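PDB 6EOA: phosphopantothenoylcysteine decarboxylase from Cryptococcus neoformans, which binds flavin mononucleotide and probably decarboxylates phosphopantothenoylcysteine, a step in coenzyme A biosynthesis. Local coordinates for residues 50-55 against 83-88. Sequence-based numbering, arbitrary orientation.
Sequences APDIVG and DNSVRS
With chi1 at -171°, Ser85 turns its OG anti to its own backbone N, and that rotation carries the hydroxyl across to the carbonyl oxygen of Pro51 on the other helix. The hydrogen bond is short: Ser85 OG gives its proton to Pro51 O at 2.6 Å. It arrives from above the carbonyl plane, 71° out of it, so the hydroxyl does not follow a lone pair. The ordinary helical bond from Gly55 N to Pro51 O, 3.0 Å long, comes from the opposite face of the same plane, and the oxygen is held from both faces. Beside the polar bond the two side chains touch through carbon, Pro51 CB lying 3.7 Å from Ser85 CB.

One turn further along, Gly55 faces the second helix with bare backbone. Its CA is 4.4 Å from Val86 CA and 4.0 Å from Ser85 O. The axes of 50-55 and 83-88 approach to 8.1 Å at a crossing angle of -42°. On the sheet-facing side, Val54 CG1 meets Val86 CG2 at 4.5 Å, a looser apolar touch. Val54 also rests on Leu39, Val65 and Val67 of the sheet, and Val86 touches Phe101 in a loop.

Helix 50-59 follows the first strand of the parallel sheet and helix 79-89 the second, so the pair packs neighbouring helices of the flavoprotein's alternating alpha/beta fold. The FMN-binding Val45 is about 11 Å from Pro51, side chain to side chain; the contact is structural packing and lies outside the FMN-binding residues. Its chemistry implies a polar fastening beside a close backbone approach: the serine hydroxyl is satisfied by a main-chain carbonyl that keeps its helical bond.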
loop_
_atom_site.group_PDB
_atom_site.type_symbol
_atom_site.label_atom_id
_atom_site.label_comp_id
_atom_site.label_asym_id
_atom_site.label_seq_id
_atom_site.Cartn_x
_atom_site.Cartn_y
_atom_site.Cartn_z
ATOM N N ALA A 50 -23.536 6.371 2.974
ATOM C CA ALA A 50 -23.193 6.964 1.679
ATOM C C ALA A 50 -24.401 7.063 0.731
ATOM O O ALA A 50 -24.569 8.087 0.065
ATOM C CB ALA A 50 -22.057 6.181 1.013
ATOM N N PRO A 51 -25.250 6.012 0.661
ATOM C CA PRO A 51 -26.456 6.166 -0.164
ATOM C C PRO A 51 -27.403 7.281 0.301
ATOM O O PRO A 51 -28.045 7.905 -0.544
ATOM C CB PRO A 51 -27.138 4.801 -0.040
ATOM C CG PRO A 51 -26.023 3.861 0.214
ATOM C CD PRO A 51 -25.089 4.613 1.106
ATOM N N ASP A 52 -27.490 7.525 1.607
ATOM C CA ASP A 52 -28.341 8.598 2.123
ATOM C C ASP A 52 -27.818 9.972 1.707
ATOM O O ASP A 52 -28.594 10.886 1.419
ATOM C CB ASP A 52 -28.443 8.517 3.646
ATOM C CG ASP A 52 -29.118 7.247 4.114
ATOM O OD1 ASP A 52 -30.365 7.186 4.070
ATOM O OD2 ASP A 52 -28.401 6.306 4.521
ATOM N N ILE A 53 -26.497 10.111 1.685
ATOM C CA ILE A 53 -25.857 11.350 1.262
ATOM C C ILE A 53 -26.116 11.608 -0.219
ATOM O O ILE A 53 -26.522 12.705 -0.608
ATOM C CB ILE A 53 -24.337 11.312 1.524
ATOM C CG1 ILE A 53 -24.051 11.323 3.028
ATOM C CG2 ILE A 53 -23.650 12.484 0.857
ATOM C CD1 ILE A 53 -22.586 11.141 3.380
ATOM N N VAL A 54 -25.889 10.587 -1.039
ATOM C CA VAL A 54 -26.093 10.693 -2.477
ATOM C C VAL A 54 -27.544 11.038 -2.797
ATOM O O VAL A 54 -27.816 11.898 -3.638
ATOM C CB VAL A 54 -25.700 9.390 -3.197
ATOM C CG1 VAL A 54 -26.012 9.482 -4.684
ATOM C CG2 VAL A 54 -24.226 9.089 -2.973
ATOM N N GLY A 55 -28.469 10.377 -2.108
ATOM C CA GLY A 55 -29.884 10.636 -2.291
ATOM C C GLY A 55 -30.231 12.076 -1.979
ATOM O O GLY A 55 -31.036 12.692 -2.677
ATOM N N ASP A 83 -29.237 3.594 -5.734
ATOM C CA ASP A 83 -30.416 3.740 -6.585
ATOM C C ASP A 83 -31.713 3.710 -5.778
ATOM O O ASP A 83 -32.602 4.540 -5.993
ATOM C CB ASP A 83 -30.440 2.648 -7.653
ATOM C CG ASP A 83 -29.423 2.890 -8.756
ATOM O OD1 ASP A 83 -28.528 3.746 -8.569
ATOM O OD2 ASP A 83 -29.517 2.226 -9.812
ATOM N N ASN A 84 -31.822 2.756 -4.855
ATOM C CA ASN A 84 -32.967 2.700 -3.945
ATOM C C ASN A 84 -33.080 3.992 -3.149
ATOM O O ASN A 84 -34.174 4.503 -2.912
ATOM C CB ASN A 84 -32.849 1.515 -2.984
ATOM C CG ASN A 84 -33.198 0.193 -3.635
ATOM O OD1 ASN A 84 -33.802 0.154 -4.706
ATOM N ND2 ASN A 84 -32.822 -0.903 -2.983
ATOM N N SER A 85 -31.927 4.520 -2.750
ATOM C CA SER A 85 -31.870 5.717 -1.925
ATOM C C SER A 85 -32.257 6.967 -2.716
ATOM O O SER A 85 -32.851 7.900 -2.169
ATOM C CB SER A 85 -30.472 5.871 -1.327
ATOM O OG SER A 85 -30.436 6.898 -0.358
ATOM N N VAL A 86 -31.927 6.979 -4.005
ATOM C CA VAL A 86 -32.312 8.085 -4.875
ATOM C C VAL A 86 -33.827 8.096 -5.085
ATOM O O VAL A 86 -34.475 9.142 -4.963
ATOM C CB VAL A 86 -31.594 8.007 -6.240
ATOM C CG1 VAL A 86 -32.202 8.991 -7.221
ATOM C CG2 VAL A 86 -30.100 8.266 -6.069
ATOM N N ARG A 87 -34.394 6.931 -5.386
ATOM C CA ARG A 87 -35.841 6.808 -5.559
ATOM C C ARG A 87 -36.588 7.214 -4.299
ATOM O O ARG A 87 -37.627 7.870 -4.362
ATOM C CB ARG A 87 -36.225 5.379 -5.939
ATOM C CG ARG A 87 -35.632 4.892 -7.242
ATOM C CD ARG A 87 -36.134 3.499 -7.558
ATOM N NE ARG A 87 -35.324 2.869 -8.591
ATOM C CZ ARG A 87 -34.390 1.958 -8.348
ATOM N NH1 ARG A 87 -34.154 1.562 -7.103
ATOM N NH2 ARG A 87 -33.696 1.440 -9.349
ATOM N N SER A 88 -36.050 6.809 -3.155
ATOM C CA SER A 88 -36.644 7.136 -1.866
ATOM C C SER A 88 -36.693 8.645 -1.650
ATOM O O SER A 88 -37.701 9.186 -1.195
ATOM C CB SER A 88 -35.861 6.463 -0.738
ATOM O OG SER A 88 -36.390 6.811 0.525
#